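Local coordinates for ribosome maturation protein SDO1 homolog (Methanothermobacter thermautotrophicus, PDB 2WBM) that probably binds the ribosome and acts in its maturation, as an archaeal member of the SDO1/SBDS family, at residues E37-L42 with E81-K86; E50-D55 with G104-T109; E68-R71 with D77-S80. All blocks are in the same frame, centred on the assembly; numbering follows the deposited sequence. Where two conformers were deposited one is given.

How the interactions relate
All three contacts lie in the SBDS N-terminal domain, the FYSH fold. Interactions 1 and 2 involve strands 37-43 and 105-107, the two outer strands of its three-stranded antiparallel sheet, with strand 28-34 between them; their centres are about 18 Å apart. Interaction 3 sits beside interaction 1, centres about 6 Å apart, joined by a probable hydrogen bond between Phe70 N and Glu40 O and by Met84 against Val69; its centre is about 19 Å from that of interaction 2. Along the chain the segments run 37-42, 50-55, 68-71, 77-80, 81-86, 104-109, so interactions 1 and 2 interleave and interaction 3 falls within the span of both. Residues distant in sequence thus close one compact domain.

Interaction 1 of 3, residues E37-L42 with E81-K86; sequences ERFEVL and EEAMRK
Ala83 and Met84, consecutive residues of helix 81-88, meet the ring of Phe39, which reaches out from strand 37-43 and is the one residue of 37-42 to touch the helix segment. Ala83 comes first along the helix. Its methyl group lies beside the far end of the ring, with CB 4.2 Å from Phe39 CZ and nearly as close to CE1. The same ring carbon also approaches the backbone: Phe39 CZ is 3.9 Å from Ala83 O, a plain van der Waals contact.

Met84 continues the surface with its methylene chain instead of its sulfur. Met84 CG lies 3.9 Å from Phe39 CE1 and a little farther from CD1, approaching neither squarely over the face nor at the edge. CG stands beside the backbone N (chi1 -72°); chi2 is extended (-176°) and takes SD on past the ring toward Val69, and the bend at chi3 turns the terminal CE. From the strand side, the CB of Phe39 already points toward the helix.

Further partners complete the surroundings of Phe39: Phe88 meets it edge-to-face, and Ile100 of helix 93-103 touches it as well. The strand is held in the sheet by a backbone bond of Phe39 to Leu32. Helix 81-88 is thereby packed beside the outer strand 37-43 of the antiparallel sheet in the SBDS N-terminal domain, far from the centre of the chain. With an aromatic ring, a methyl and a thioether chain as its side-chain elements, the contact is apolar: it is held by shape and burial of carbon surface, without directional polar bonds between the two segments.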
loop_
_atom_site.group_PDB
_atom_site.type_symbol
_atom_site.label_atom_id
_atom_site.label_comp_id
_atom_site.label_asym_id
_atom_site.label_seq_id
_atom_site.Cartn_x
_atom_site.Cartn_y
_atom_site.Cartn_z
ATOM N N GLU A 37 5.268 14.105 -31.081
ATOM C CA GLU A 37 4.817 15.229 -30.261
ATOM C C GLU A 37 4.404 14.769 -28.864
ATOM O O GLU A 37 3.515 13.928 -28.729
ATOM C CB GLU A 37 3.650 15.970 -30.941
ATOM C CG GLU A 37 4.012 16.621 -32.276
ATOM C CD GLU A 37 4.890 17.884 -32.128
ATOM O OE1 GLU A 37 5.274 18.223 -30.990
ATOM O OE2 GLU A 37 5.196 18.529 -33.160
ATOM N N ARG A 38 5.029 15.339 -27.828
ATOM C CA ARG A 38 4.670 15.048 -26.440
ATOM C C ARG A 38 3.539 15.907 -25.878
ATOM O O ARG A 38 3.431 17.102 -26.160
ATOM C CB ARG A 38 5.869 15.213 -25.514
ATOM C CG ARG A 38 6.956 14.215 -25.770
ATOM C CD ARG A 38 8.146 14.517 -24.929
ATOM N NE ARG A 38 9.228 13.603 -25.256
ATOM C CZ ARG A 38 10.431 13.629 -24.695
ATOM N NH1 ARG A 38 10.718 14.534 -23.766
ATOM N NH2 ARG A 38 11.348 12.756 -25.075
ATOM N N PHE A 39 2.698 15.248 -25.103
ATOM C CA PHE A 39 1.629 15.844 -24.322
ATOM C C PHE A 39 1.836 15.331 -22.909
ATOM O O PHE A 39 2.004 14.111 -22.687
ATOM C CB PHE A 39 0.258 15.403 -24.845
ATOM C CG PHE A 39 -0.049 15.870 -26.246
ATOM C CD1 PHE A 39 -0.771 17.048 -26.460
ATOM C CD2 PHE A 39 0.364 15.119 -27.353
ATOM C CE1 PHE A 39 -1.081 17.476 -27.748
ATOM C CE2 PHE A 39 0.088 15.535 -28.652
ATOM C CZ PHE A 39 -0.655 16.720 -28.867
ATOM N N GLU A 40 1.863 16.251 -21.953
ATOM C CA GLU A 40 2.249 15.930 -20.585
ATOM C C GLU A 40 1.303 16.592 -19.610
ATOM O O GLU A 40 0.831 17.714 -19.853
ATOM C CB GLU A 40 3.660 16.418 -20.284
ATOM C CG GLU A 40 4.725 15.689 -21.150
ATOM C CD GLU A 40 6.143 16.127 -20.910
ATOM O OE1 GLU A 40 6.397 17.045 -20.086
ATOM O OE2 GLU A 40 7.027 15.536 -21.573
ATOM N N VAL A 41 1.066 15.904 -18.499
ATOM C CA VAL A 41 0.307 16.482 -17.386
ATOM C C VAL A 41 1.048 16.268 -16.076
ATOM O O VAL A 41 1.849 15.341 -15.961
ATOM C CB VAL A 41 -1.139 15.888 -17.294
ATOM C CG1 VAL A 41 -2.002 16.438 -18.437
ATOM C CG2 VAL A 41 -1.127 14.322 -17.286
ATOM N N LEU A 42 0.802 17.150 -15.109
ATOM C CA LEU A 42 1.433 17.074 -13.797
ATOM C C LEU A 42 0.437 16.416 -12.867
ATOM O O LEU A 42 -0.700 16.895 -12.738
ATOM C CB LEU A 42 1.777 18.472 -13.285
ATOM C CG LEU A 42 2.967 19.102 -14.019
ATOM C CD1 LEU A 42 3.076 20.605 -13.708
ATOM C CD2 LEU A 42 4.232 18.365 -13.585
ATOM N N GLU A 81 -4.969 24.039 -28.393
ATOM C CA GLU A 81 -6.229 23.345 -28.499
ATOM C C GLU A 81 -6.313 22.572 -29.830
ATOM O O GLU A 81 -6.808 21.445 -29.856
ATOM C CB GLU A 81 -7.369 24.326 -28.202
ATOM C CG GLU A 81 -7.221 24.735 -26.701
ATOM C CD GLU A 81 -8.304 25.619 -26.137
ATOM O OE1 GLU A 81 -9.140 26.160 -26.906
ATOM O OE2 GLU A 81 -8.299 25.775 -24.893
ATOM N N GLU A 82 -5.738 23.126 -30.899
ATOM C CA GLU A 82 -5.759 22.485 -32.207
ATOM C C GLU A 82 -5.002 21.153 -32.181
ATOM O O GLU A 82 -5.477 20.148 -32.712
ATOM C CB GLU A 82 -5.156 23.426 -33.254
ATOM C CG GLU A 82 -5.218 22.928 -34.686
ATOM C CD GLU A 82 -4.568 23.905 -35.643
ATOM O OE1 GLU A 82 -4.102 24.972 -35.183
ATOM O OE2 GLU A 82 -4.516 23.604 -36.848
ATOM N N ALA A 83 -3.816 21.157 -31.573
ATOM C CA ALA A 83 -3.006 19.932 -31.479
ATOM C C ALA A 83 -3.725 18.842 -30.670
ATOM O O ALA A 83 -3.705 17.661 -31.048
ATOM C CB ALA A 83 -1.634 20.221 -30.872
ATOM N N MET A 84 -4.371 19.241 -29.576
ATOM C CA MET A 84 -5.120 18.273 -28.768
ATOM C C MET A 84 -6.292 17.695 -29.531
ATOM O O MET A 84 -6.530 16.490 -29.460
ATOM C CB MET A 84 -5.565 18.880 -27.438
ATOM C CG MET A 84 -4.407 19.067 -26.476
ATOM S SD MET A 84 -4.970 19.674 -24.875
ATOM C CE MET A 84 -5.457 21.356 -25.217
ATOM N N ARG A 85 -7.005 18.539 -30.278
ATOM C CA ARG A 85 -8.123 18.067 -31.102
ATOM C C ARG A 85 -7.626 17.096 -32.173
ATOM O O ARG A 85 -8.291 16.110 -32.473
ATOM C CB ARG A 85 -8.883 19.234 -31.745
ATOM C CG ARG A 85 -9.736 20.039 -30.766
ATOM C CD ARG A 85 -10.650 21.042 -31.477
ATOM N NE ARG A 85 -9.897 22.046 -32.237
ATOM C CZ ARG A 85 -9.614 23.276 -31.804
ATOM N NH1 ARG A 85 -10.023 23.679 -30.601
ATOM N NH2 ARG A 85 -8.916 24.106 -32.578
ATOM N N LYS A 86 -6.462 17.381 -32.755
ATOM C CA LYS A 86 -5.901 16.502 -33.777
ATOM C C LYS A 86 -5.595 15.113 -33.196
ATOM O O LYS A 86 -5.919 14.102 -33.808
ATOM C CB LYS A 86 -4.643 17.130 -34.411
ATOM C CG LYS A 86 -3.994 16.316 -35.531
ATOM C CD LYS A 86 -4.790 16.339 -36.825
ATOM C CE LYS A 86 -3.987 15.706 -37.959
ATOM N NZ LYS A 86 -4.794 15.576 -39.192
#

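Interaction 2 of 3, residues E50-D55 with G104-T109; sequences EFRRED and GTIQLT
Arg52 reaches across to the start of strand 105-107 with the end of its guanidinium group. Ile106 CG1 sits over one face, 3.7 Å above the plane and offset toward the rim, the two side chains arriving from opposite directions. At the edge of the group lies the backbone of Thr105, with its CA 3.8 Å from Arg52 NH2. Gly104 O is also close, 2.8 Å from Arg52 NH2, but the angle is too poor for a hydrogen bond. A water accepts from Arg52 NH2 at 2.8 Å and lies 3.0 Å from Thr105 O, to which it may donate.

Arg52 NE is bound to Leu101 O, and this anchors the group at the C-terminal part of helix 93-103, where the helix dipole and the nearby carbonyls would probably favour a positive charge. The side chain runs extended from CG to NE, long enough to span from helix 45-52 to this place. In the FYSH fold of the SBDS N-terminal domain, the contact joins that helix to an outer strand of the three-stranded antiparallel sheet.

Farther out, Phe51 packs on Pro98 and Leu101 of helix 93-103, and Ile106 lies on Val28 and Ala30 of the neighbouring strand. Thr105 OG1 donates to Gln107 OE1 at 2.8 Å, in the carbonyl plane. Past the strand, Thr109 caps the N-terminus of helix 110-131, its OG1 bonded to Gln112 N.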
loop_
_atom_site.group_PDB
_atom_site.type_symbol
_atom_site.label_atom_id
_atom_site.label_comp_id
_atom_site.label_asym_id
_atom_site.label_seq_id
_atom_site.Cartn_x
_atom_site.Cartn_y
_atom_site.Cartn_z
ATOM N N GLU A 50 -3.156 4.706 -8.841
ATOM C CA GLU A 50 -4.477 4.149 -8.526
ATOM C C GLU A 50 -5.422 4.253 -9.720
ATOM O O GLU A 50 -6.177 3.310 -9.999
ATOM C CB GLU A 50 -5.117 4.849 -7.314
ATOM C CG GLU A 50 -4.553 4.461 -5.951
ATOM C CD GLU A 50 -4.689 2.975 -5.628
ATOM O OE1 GLU A 50 -5.679 2.328 -6.053
ATOM O OE2 GLU A 50 -3.803 2.455 -4.918
ATOM N N PHE A 51 -5.379 5.402 -10.397
ATOM C CA PHE A 51 -6.212 5.671 -11.574
ATOM C C PHE A 51 -5.969 4.649 -12.678
ATOM O O PHE A 51 -6.912 4.236 -13.359
ATOM C CB PHE A 51 -5.954 7.079 -12.107
ATOM C CG PHE A 51 -6.927 7.520 -13.175
ATOM C CD1 PHE A 51 -8.141 8.106 -12.825
ATOM C CD2 PHE A 51 -6.626 7.345 -14.525
ATOM C CE1 PHE A 51 -9.045 8.522 -13.810
ATOM C CE2 PHE A 51 -7.521 7.763 -15.518
ATOM C CZ PHE A 51 -8.729 8.354 -15.157
ATOM N N ARG A 52 -4.707 4.240 -12.834
ATOM C CA ARG A 52 -4.322 3.227 -13.813
ATOM C C ARG A 52 -4.856 1.822 -13.526
ATOM O O ARG A 52 -4.921 0.992 -14.432
ATOM C CB ARG A 52 -2.804 3.171 -13.942
ATOM C CG ARG A 52 -2.198 4.343 -14.636
ATOM C CD ARG A 52 -0.709 4.109 -14.716
ATOM N NE ARG A 52 -0.123 4.861 -15.803
ATOM C CZ ARG A 52 1.073 4.628 -16.317
ATOM N NH1 ARG A 52 1.839 3.652 -15.843
ATOM N NH2 ARG A 52 1.500 5.378 -17.313
ATOM N N ARG A 53 -5.224 1.542 -12.276
ATOM C CA ARG A 53 -5.750 0.222 -11.918
ATOM C C ARG A 53 -7.162 0.003 -12.450
ATOM O O ARG A 53 -7.911 0.951 -12.699
ATOM C CB ARG A 53 -5.725 -0.007 -10.400
ATOM C CG ARG A 53 -4.382 0.256 -9.759
ATOM C CD ARG A 53 -4.429 0.012 -8.268
ATOM N NE ARG A 53 -4.005 -1.341 -7.928
ATOM C CZ ARG A 53 -3.792 -1.777 -6.688
ATOM N NH1 ARG A 53 -3.958 -0.966 -5.647
ATOM N NH2 ARG A 53 -3.404 -3.026 -6.490
ATOM N N GLU A 54 -7.504 -1.267 -12.634
ATOM C CA GLU A 54 -8.845 -1.684 -13.008
ATOM C C GLU A 54 -9.844 -1.248 -11.948
ATOM O O GLU A 54 -9.592 -1.403 -10.746
ATOM C CB GLU A 54 -8.890 -3.211 -13.134
ATOM C CG GLU A 54 -7.858 -3.781 -14.089
ATOM C CD GLU A 54 -8.358 -3.834 -15.517
ATOM O OE1 GLU A 54 -9.057 -4.812 -15.862
ATOM O OE2 GLU A 54 -8.046 -2.908 -16.293
ATOM N N ASP A 55 -10.968 -0.693 -12.399
ATOM C CA ASP A 55 -12.127 -0.435 -11.539
ATOM C C ASP A 55 -11.852 0.605 -10.436
ATOM O O ASP A 55 -12.485 0.581 -9.377
ATOM C CB ASP A 55 -12.634 -1.764 -10.937
ATOM C CG ASP A 55 -14.145 -1.810 -10.779
ATOM O OD1 ASP A 55 -14.624 -2.599 -9.936
ATOM O OD2 ASP A 55 -14.859 -1.073 -11.494
ATOM N N GLY A 104 -0.035 6.353 -21.638
ATOM C CA GLY A 104 1.276 7.004 -21.610
ATOM C C GLY A 104 2.242 6.433 -20.595
ATOM O O GLY A 104 2.048 5.315 -20.083
ATOM N N THR A 105 3.307 7.192 -20.341
ATOM C CA THR A 105 4.386 6.772 -19.440
ATOM C C THR A 105 4.440 7.733 -18.262
ATOM O O THR A 105 3.782 8.770 -18.279
ATOM C CB THR A 105 5.750 6.804 -20.153
ATOM O OG1 THR A 105 5.981 8.120 -20.694
ATOM C CG2 THR A 105 5.800 5.758 -21.271
ATOM N N ILE A 106 5.225 7.375 -17.248
ATOM C CA ILE A 106 5.442 8.234 -16.088
ATOM C C ILE A 106 6.908 8.652 -16.083
ATOM O O ILE A 106 7.802 7.817 -16.241
ATOM C CB ILE A 106 5.123 7.489 -14.766
ATOM C CG1 ILE A 106 3.636 7.100 -14.703
ATOM C CG2 ILE A 106 5.542 8.330 -13.552
ATOM C CD1 ILE A 106 2.660 8.264 -14.620
ATOM N N GLN A 107 7.142 9.951 -15.930
ATOM C CA GLN A 107 8.496 10.490 -15.931
ATOM C C GLN A 107 8.815 11.018 -14.541
ATOM O O GLN A 107 8.045 11.841 -13.989
ATOM C CB GLN A 107 8.601 11.611 -16.980
ATOM C CG GLN A 107 8.113 11.194 -18.382
ATOM C CD GLN A 107 8.912 10.035 -18.980
ATOM O OE1 GLN A 107 8.344 9.126 -19.594
ATOM N NE2 GLN A 107 10.230 10.055 -18.790
ATOM N N LEU A 108 9.925 10.531 -13.997
ATOM C CA LEU A 108 10.401 10.868 -12.663
ATOM C C LEU A 108 11.732 11.570 -12.742
ATOM O O LEU A 108 12.542 11.270 -13.622
ATOM C CB LEU A 108 10.597 9.597 -11.826
ATOM C CG LEU A 108 9.401 8.645 -11.736
ATOM C CD1 LEU A 108 9.754 7.446 -10.898
ATOM C CD2 LEU A 108 8.149 9.354 -11.194
ATOM N N THR A 109 12.000 12.455 -11.781
ATOM C CA THR A 109 13.361 13.006 -11.632
ATOM C C THR A 109 14.204 11.944 -10.925
ATOM O O THR A 109 13.653 10.970 -10.385
ATOM C CB THR A 109 13.357 14.289 -10.788
ATOM O OG1 THR A 109 13.014 13.967 -9.435
ATOM C CG2 THR A 109 12.341 15.306 -11.336
HETATM O O HOH W 1 0.918 7.990 -18.100
#

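Interaction 3 of 3, residues E68-R71 with D77-S80; sequences EVFR and DKAS
Phe70 and Lys78 face each other as an antiparallel non-hydrogen-bonded pair, their CA atoms 4.0 Å apart, and the backbone bonds fall on the residues flanking them. Ala79 N donates to Val69 O at 3.0 Å in a nearly straight bond (170°). Arg71 N donates to Asp77 O at 2.7 Å but along a more bent path (138°). Phe70 N is taken up on the other flank of the segment by Glu40 O of strand 37-43. Residues 68-71 are thus bonded on two sides: the loop 72-76 brings the chain back antiparallel, next to the outer strand 37-43 of the three-stranded sheet in the SBDS N-terminal domain.

Side chains add apolar and charged contacts. The extended Lys78 chain lies alongside Phe70, with CG 3.7 Å from ring atom CD1. Its NZ reaches Glu68 OE2 in a salt bridge, though the position of that oxygen is uncertain. Arg71 NH1 pairs with Asp77 OD2 at 3.4 Å, the guanidinium and carboxylate planes 79° apart instead of lying flat together. Because Asp77 has two deposited conformers, this pairing is tentative, and a water bridge from the same NH1 to Asp77 OD1 is doubtful. On the buried side, Val69 CG1 lies 4.2 Å from Ala79 CB, and Ala79 also touches Met84. Ser80 OG accepts from Ala83 N, forming the N-cap of helix 81-88.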
loop_
_atom_site.group_PDB
_atom_site.type_symbol
_atom_site.label_atom_id
_atom_site.label_comp_id
_atom_site.label_asym_id
_atom_site.label_seq_id
_atom_site.Cartn_x
_atom_site.Cartn_y
_atom_site.Cartn_z
ATOM N N GLU A 68 -4.156 21.452 -16.860
ATOM C CA GLU A 68 -3.519 22.016 -18.058
ATOM C C GLU A 68 -2.763 20.898 -18.738
ATOM O O GLU A 68 -2.193 20.028 -18.063
ATOM C CB GLU A 68 -2.529 23.126 -17.707
ATOM C CG GLU A 68 -3.143 24.299 -17.009
ATOM C CD GLU A 68 -2.107 25.362 -16.691
ATOM O OE1 GLU A 68 -1.207 25.056 -15.885
ATOM O OE2 GLU A 68 -2.204 26.481 -17.229
ATOM N N VAL A 69 -2.772 20.910 -20.063
ATOM C CA VAL A 69 -2.019 19.924 -20.834
ATOM C C VAL A 69 -0.800 20.641 -21.405
ATOM O O VAL A 69 -0.911 21.680 -22.082
ATOM C CB VAL A 69 -2.868 19.271 -21.946
ATOM C CG1 VAL A 69 -2.010 18.266 -22.737
ATOM C CG2 VAL A 69 -4.114 18.563 -21.344
ATOM N N PHE A 70 0.376 20.096 -21.102
ATOM C CA PHE A 70 1.624 20.702 -21.533
ATOM C C PHE A 70 2.207 19.997 -22.753
ATOM O O PHE A 70 1.980 18.811 -22.975
ATOM C CB PHE A 70 2.663 20.620 -20.394
ATOM C CG PHE A 70 2.277 21.414 -19.163
ATOM C CD1 PHE A 70 2.702 22.723 -19.025
ATOM C CD2 PHE A 70 1.466 20.836 -18.162
ATOM C CE1 PHE A 70 2.347 23.486 -17.877
ATOM C CE2 PHE A 70 1.078 21.592 -17.025
ATOM C CZ PHE A 70 1.539 22.908 -16.884
ATOM N N ARG A 71 2.999 20.737 -23.516
ATOM C CA ARG A 71 3.918 20.121 -24.467
ATOM C C ARG A 71 5.129 19.633 -23.682
ATOM O O ARG A 71 5.659 18.555 -23.950
ATOM C CB ARG A 71 4.355 21.135 -25.510
ATOM C CG ARG A 71 3.164 21.634 -26.345
ATOM C CD ARG A 71 3.622 22.672 -27.327
ATOM N NE ARG A 71 4.104 22.062 -28.575
ATOM C CZ ARG A 71 4.869 22.678 -29.471
ATOM N NH1 ARG A 71 5.308 23.909 -29.250
ATOM N NH2 ARG A 71 5.223 22.044 -30.578
ATOM N N ASP A 77 5.810 24.919 -21.363
ATOM C CA ASP A 77 5.226 25.109 -22.689
ATOM C C ASP A 77 3.905 24.324 -22.794
ATOM O O ASP A 77 3.896 23.115 -22.559
ATOM C CB ASP A 77 6.272 24.619 -23.710
ATOM C CG ASP A 77 5.819 24.746 -25.129
ATOM O OD1 ASP A 77 4.886 25.533 -25.389
ATOM O OD2 ASP A 77 6.434 24.071 -25.995
ATOM N N LYS A 78 2.793 24.983 -23.144
ATOM C CA LYS A 78 1.505 24.311 -23.137
ATOM C C LYS A 78 0.949 23.996 -24.507
ATOM O O LYS A 78 1.250 24.680 -25.489
ATOM C CB LYS A 78 0.467 25.138 -22.359
ATOM C CG LYS A 78 0.738 25.220 -20.877
ATOM C CD LYS A 78 0.178 26.560 -20.405
ATOM C CE LYS A 78 0.096 26.582 -18.935
ATOM N NZ LYS A 78 0.200 27.964 -18.476
ATOM N N ALA A 79 0.148 22.941 -24.564
ATOM C CA ALA A 79 -0.377 22.449 -25.830
ATOM C C ALA A 79 -1.475 23.333 -26.400
ATOM O O ALA A 79 -2.291 23.892 -25.657
ATOM C CB ALA A 79 -0.874 21.006 -25.686
ATOM N N SER A 80 -1.501 23.436 -27.725
ATOM C CA SER A 80 -2.569 24.163 -28.405
ATOM C C SER A 80 -3.851 23.341 -28.396
ATOM O O SER A 80 -3.847 22.102 -28.426
ATOM C CB SER A 80 -2.185 24.511 -29.848
ATOM O OG SER A 80 -2.250 23.380 -30.702
HETATM O O HOH W 2 4.415 26.150 -27.733
#